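Local coordinates for protein bradavidin 2 (Bradyrhizobium japonicum, PDB 4GGR) that binds biotin, as a bacterial member of the avidin family whose single chain folds into an eight-stranded antiparallel beta barrel, at residues F45-I50 against F69-S74; S85-S90 against D109-V114. One frame throughout, in Å; residues are numbered along the deposited sequence.

Interaction 1: F45-I50 against F69-S74; sequences FACQGI and FAQCNS
A disulfide between C47 and C72 staples two loops together at the surface of the avidin-type beta barrel: one runs from strand 33-39 to strand 51-59, the other from strand 62-69 to strand 74-80. Each cysteine belongs to a type II beta turn, C47 opening the turn that ends at I50 and C72 closing the one that starts at F69, where C72 N bonds F69 O at 3.0 Å. No hydrogen bond crosses between the loops, so the covalent link and a little apolar packing hold them together.

A46, a biotin-binding residue, lays its methyl against the second cysteine, CB to CB of C72 4.0 Å. On the other loop F69 backs the bridge: its CB lies 4.1 Å from C47 SG, and C47 CB approaches the ring obliquely near CD2. F69 also touches N40, another biotin-binding residue, so the staple borders the binding site, to which S74 also contributes. Within the first loop the Q48 amide folds back, NE2 donating to F45 O at 2.8 Å across A46 and C47.

C47 SG stands anti to its own carbonyl carbon (chi1 -69°), which aims it across the gap; C72 SG sits between its backbone N and carbonyl carbon. The two sulfurs, C47 SG and C72 SG, meet at 2.1 Å, with a torsion of -142° about the bond.

Interaction 2: S85-S90 against D109-V114; sequences SQMPTS and DIFTRV
M87 and F111 form a hydrogen-bonded pair at the middle of an antiparallel beta ladder between strands 86-96 and 102-114, the last hairpin of the barrel. M87 N donates to F111 O at 2.8 Å, and F111 N returns a bond to M87 O at 3.0 Å. Beyond them R113 N bonds S85 O, and at the other end T89 pairs with D109.

There D109 O is gripped twice by one residue: T89 N at 2.6 Å and T89 OG1 at 2.9 Å, the hydroxyl arriving from above the carbonyl plane. With chi1 at 56°, OG1 lies between the T89 backbone N and carbonyl carbon, turned to this oxygen, and it also faces the F111 ring edge near CE1. A valine in its place, with no hydroxyl, would probably leave D109 O held by the backbone N alone and the F111 ring edge without its polar neighbour.

M87, T89, D109 and F111 share the inner face; M87 SD makes an oblique Met-aromatic contact, 5.1 Å from the F111 ring centroid. On the other face P88 CB lies 4.3 Å from I110 CG1.

Farther out, W78 sets its ring edge-to-face with F111 and donates NE1 to D109 OD2, while R20 forms a salt bridge with OD1. Backbone bonds hold the main chain of D109, a biotin-binding residue, while the indole N-H and the guanidinium group satisfy its buried carboxylate and probably set its orientation.

Interaction 1 is a surface contact between two loops, whereas interaction 2 is partly buried and lies within the barrel wall, where it zips the last two strands. They share no strand or loop, sit on opposite sides of the chain's centre, and have centres about 21 Å apart. Their chemistry follows their places: the irregular loops rely on one covalent bridge, the regular strands on a ladder of backbone hydrogen bonds backed by a sulfur-aromatic contact. Both nevertheless carry biotin-binding residues, A46 and S74 in interaction 1 and D109 in interaction 2, so the site draws on a stapled loop pair and on the barrel's interior face.

Interaction 1: F45-I50 against F69-S74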
loop_
_atom_site.group_PDB
_atom_site.type_symbol
_atom_site.label_atom_id
_atom_site.label_comp_id
_atom_site.label_asym_id
_atom_site.label_seq_id
_atom_site.Cartn_x
_atom_site.Cartn_y
_atom_site.Cartn_z
ATOM N N PHE A 45 1.591 8.299 10.924
ATOM C CA PHE A 45 0.788 7.062 10.829
ATOM C C PHE A 45 1.487 5.999 11.652
ATOM O O PHE A 45 2.716 6.003 11.738
ATOM C CB PHE A 45 0.589 6.591 9.384
ATOM C CG PHE A 45 -0.245 7.523 8.549
ATOM C CD1 PHE A 45 0.315 8.671 7.983
ATOM C CD2 PHE A 45 -1.589 7.262 8.328
ATOM C CE1 PHE A 45 -0.456 9.537 7.202
ATOM C CE2 PHE A 45 -2.364 8.124 7.555
ATOM C CZ PHE A 45 -1.798 9.259 6.993
ATOM N N ALA A 46 0.713 5.102 12.267
ATOM C CA ALA A 46 1.251 4.146 13.235
ATOM C C ALA A 46 1.862 2.935 12.553
ATOM O O ALA A 46 1.806 2.811 11.330
ATOM C CB ALA A 46 0.171 3.723 14.236
ATOM N N CYS A 47 2.461 2.052 13.354
ATOM C CA CYS A 47 3.148 0.869 12.848
ATOM C C CYS A 47 4.256 1.182 11.849
ATOM O O CYS A 47 4.479 0.427 10.904
ATOM C CB CYS A 47 2.145 -0.124 12.252
ATOM S SG CYS A 47 1.090 -0.882 13.520
ATOM N N GLN A 48 4.951 2.292 12.070
ATOM C CA GLN A 48 6.099 2.673 11.256
ATOM C C GLN A 48 7.233 1.676 11.428
ATOM O O GLN A 48 7.614 1.367 12.561
ATOM C CB GLN A 48 6.604 4.064 11.684
ATOM C CG GLN A 48 5.806 5.214 11.099
ATOM C CD GLN A 48 6.159 6.550 11.692
ATOM O OE1 GLN A 48 7.324 6.829 11.977
ATOM N NE2 GLN A 48 5.156 7.388 11.885
ATOM N N GLY A 49 7.781 1.180 10.324
ATOM C CA GLY A 49 8.992 0.379 10.391
ATOM C C GLY A 49 8.770 -1.114 10.382
ATOM O O GLY A 49 9.701 -1.871 10.157
ATOM N N ILE A 50 7.536 -1.548 10.605
ATOM C CA ILE A 50 7.241 -2.976 10.581
ATOM C C ILE A 50 6.594 -3.444 9.266
ATOM O O ILE A 50 5.551 -2.914 8.847
ATOM C CB ILE A 50 6.519 -3.481 11.905
ATOM C CG1 ILE A 50 5.365 -4.429 11.621
ATOM C CG2 ILE A 50 6.010 -2.341 12.765
ATOM C CD1 ILE A 50 5.743 -5.894 11.538
ATOM N N PHE A 69 -2.284 -3.399 9.016
ATOM C CA PHE A 69 -1.257 -3.180 9.978
ATOM C C PHE A 69 -1.759 -3.761 11.289
ATOM O O PHE A 69 -2.190 -3.029 12.164
ATOM C CB PHE A 69 -0.954 -1.676 10.086
ATOM C CG PHE A 69 -0.558 -1.061 8.780
ATOM C CD1 PHE A 69 -1.525 -0.635 7.879
ATOM C CD2 PHE A 69 0.797 -0.922 8.444
ATOM C CE1 PHE A 69 -1.164 -0.076 6.658
ATOM C CE2 PHE A 69 1.173 -0.358 7.224
ATOM C CZ PHE A 69 0.191 0.056 6.327
ATOM N N ALA A 70 -1.703 -5.088 11.406
ATOM C CA ALA A 70 -2.216 -5.804 12.579
ATOM C C ALA A 70 -1.494 -5.256 13.763
ATOM O O ALA A 70 -0.309 -5.044 13.678
ATOM C CB ALA A 70 -1.910 -7.268 12.459
ATOM N N GLN A 71 -2.183 -4.993 14.859
ATOM C CA GLN A 71 -1.481 -4.454 16.045
ATOM C C GLN A 71 -1.337 -2.944 16.088
ATOM O O GLN A 71 -0.874 -2.393 17.082
ATOM C CB GLN A 71 -0.148 -5.182 16.332
ATOM C CG GLN A 71 1.137 -4.416 16.053
ATOM C CD GLN A 71 2.238 -5.348 15.573
ATOM O OE1 GLN A 71 2.012 -6.223 14.711
ATOM N NE2 GLN A 71 3.447 -5.165 16.114
ATOM N N CYS A 72 -1.717 -2.258 15.019
ATOM C CA CYS A 72 -2.371 -0.983 15.255
ATOM C C CYS A 72 -3.816 -1.059 14.744
ATOM O O CYS A 72 -4.472 -0.044 14.539
ATOM C CB CYS A 72 -1.570 0.203 14.733
ATOM S SG CYS A 72 -0.791 -0.097 13.163
ATOM N N ASN A 73 -4.308 -2.283 14.563
ATOM C CA ASN A 73 -5.719 -2.510 14.264
ATOM C C ASN A 73 -6.244 -1.571 13.178
ATOM O O ASN A 73 -7.128 -0.729 13.417
ATOM C CB ASN A 73 -6.559 -2.366 15.543
ATOM C CG ASN A 73 -6.193 -3.397 16.597
ATOM O OD1 ASN A 73 -5.761 -3.063 17.700
ATOM N ND2 ASN A 73 -6.344 -4.649 16.254
ATOM N N SER A 74 -5.677 -1.693 11.984
ATOM C CA SER A 74 -6.136 -0.894 10.873
ATOM C C SER A 74 -5.677 -1.551 9.604
ATOM O O SER A 74 -4.797 -2.408 9.634
ATOM C CB SER A 74 -5.553 0.518 10.971
ATOM O OG SER A 74 -4.172 0.471 10.780
#

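Interaction 2: S85-S90 against D109-V114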
loop_
_atom_site.group_PDB
_atom_site.type_symbol
_atom_site.label_atom_id
_atom_site.label_comp_id
_atom_site.label_asym_id
_atom_site.label_seq_id
_atom_site.Cartn_x
_atom_site.Cartn_y
_atom_site.Cartn_z
ATOM N N SER A 85 7.365 4.447 -14.654
ATOM C CA SER A 85 8.098 4.288 -13.423
ATOM C C SER A 85 7.278 4.777 -12.202
ATOM O O SER A 85 7.777 4.767 -11.085
ATOM C CB SER A 85 9.391 5.114 -13.574
ATOM O OG SER A 85 10.210 5.110 -12.417
ATOM N N GLN A 86 6.033 5.209 -12.420
ATOM C CA GLN A 86 5.225 5.838 -11.375
ATOM C C GLN A 86 3.889 5.146 -11.241
ATOM O O GLN A 86 3.352 4.687 -12.228
ATOM C CB GLN A 86 5.018 7.328 -11.655
ATOM C CG GLN A 86 6.361 8.113 -11.608
ATOM C CD GLN A 86 6.282 9.470 -10.948
ATOM O OE1 GLN A 86 5.306 10.205 -11.097
ATOM N NE2 GLN A 86 7.330 9.824 -10.221
ATOM N N MET A 87 3.376 5.093 -10.013
ATOM C CA MET A 87 2.115 4.436 -9.694
ATOM C C MET A 87 1.299 5.379 -8.824
ATOM O O MET A 87 1.450 5.392 -7.600
ATOM C CB MET A 87 2.389 3.138 -8.925
ATOM C CG MET A 87 1.163 2.373 -8.440
ATOM S SD MET A 87 1.616 1.077 -7.226
ATOM C CE MET A 87 2.987 0.220 -7.953
ATOM N N PRO A 88 0.446 6.194 -9.449
ATOM C CA PRO A 88 -0.373 7.104 -8.664
ATOM C C PRO A 88 -1.520 6.315 -8.056
ATOM O O PRO A 88 -2.053 5.422 -8.696
ATOM C CB PRO A 88 -0.898 8.092 -9.714
ATOM C CG PRO A 88 -0.952 7.308 -10.967
ATOM C CD PRO A 88 0.196 6.312 -10.894
ATOM N N THR A 89 -1.883 6.640 -6.820
ATOM C CA THR A 89 -2.929 5.897 -6.122
ATOM C C THR A 89 -3.784 6.837 -5.296
ATOM O O THR A 89 -3.358 7.964 -4.907
ATOM C CB THR A 89 -2.314 4.854 -5.107
ATOM O OG1 THR A 89 -1.437 5.530 -4.184
ATOM C CG2 THR A 89 -1.517 3.821 -5.785
ATOM N N SER A 90 -4.998 6.392 -5.027
ATOM C CA SER A 90 -5.737 6.940 -3.903
ATOM C C SER A 90 -5.916 5.859 -2.847
ATOM O O SER A 90 -6.045 4.681 -3.162
ATOM C CB SER A 90 -7.075 7.556 -4.332
ATOM O OG SER A 90 -6.923 8.964 -4.506
ATOM N N ASP A 109 -1.399 8.923 -3.041
ATOM C CA ASP A 109 0.018 8.532 -2.966
ATOM C C ASP A 109 0.483 8.388 -4.397
ATOM O O ASP A 109 -0.292 7.989 -5.260
ATOM C CB ASP A 109 0.189 7.167 -2.283
ATOM C CG ASP A 109 0.465 7.269 -0.805
ATOM O OD1 ASP A 109 0.968 8.335 -0.320
ATOM O OD2 ASP A 109 0.222 6.255 -0.112
ATOM N N ILE A 110 1.736 8.749 -4.650
ATOM C CA ILE A 110 2.418 8.373 -5.881
ATOM C C ILE A 110 3.665 7.601 -5.443
ATOM O O ILE A 110 4.505 8.145 -4.709
ATOM C CB ILE A 110 2.839 9.594 -6.714
ATOM C CG1 ILE A 110 1.624 10.434 -7.118
ATOM C CG2 ILE A 110 3.606 9.146 -7.966
ATOM C CD1 ILE A 110 2.010 11.656 -7.970
ATOM N N PHE A 111 3.717 6.320 -5.830
ATOM C CA PHE A 111 4.840 5.398 -5.593
ATOM C C PHE A 111 5.689 5.490 -6.838
ATOM O O PHE A 111 5.165 5.542 -7.934
ATOM C CB PHE A 111 4.328 3.945 -5.450
ATOM C CG PHE A 111 3.648 3.679 -4.140
ATOM C CD1 PHE A 111 2.298 3.979 -3.968
ATOM C CD2 PHE A 111 4.358 3.192 -3.071
ATOM C CE1 PHE A 111 1.667 3.764 -2.716
ATOM C CE2 PHE A 111 3.749 2.950 -1.826
ATOM C CZ PHE A 111 2.387 3.238 -1.656
ATOM N N THR A 112 6.996 5.559 -6.682
ATOM C CA THR A 112 7.829 5.534 -7.868
ATOM C C THR A 112 8.811 4.409 -7.721
ATOM O O THR A 112 9.298 4.132 -6.616
ATOM C CB THR A 112 8.561 6.854 -8.076
ATOM O OG1 THR A 112 9.487 7.010 -7.019
ATOM C CG2 THR A 112 7.631 7.995 -8.002
ATOM N N ARG A 113 9.050 3.721 -8.831
ATOM C CA ARG A 113 9.918 2.578 -8.837
ATOM C C ARG A 113 11.347 2.982 -8.491
ATOM O O ARG A 113 11.880 3.982 -8.987
ATOM C CB ARG A 113 9.801 1.859 -10.187
ATOM C CG ARG A 113 10.846 0.829 -10.430
ATOM C CD ARG A 113 10.279 -0.523 -10.500
ATOM N NE ARG A 113 10.192 -0.963 -11.875
ATOM C CZ ARG A 113 10.763 -2.057 -12.368
ATOM N NH1 ARG A 113 11.495 -2.864 -11.616
ATOM N NH2 ARG A 113 10.594 -2.338 -13.638
ATOM N N VAL A 114 11.909 2.248 -7.540
ATOM C CA VAL A 114 13.320 2.225 -7.240
ATOM C C VAL A 114 13.620 0.789 -7.634
ATOM O O VAL A 114 13.055 -0.125 -7.058
ATOM C CB VAL A 114 13.536 2.357 -5.721
ATOM C CG1 VAL A 114 15.009 2.542 -5.372
ATOM C CG2 VAL A 114 12.705 3.508 -5.151
#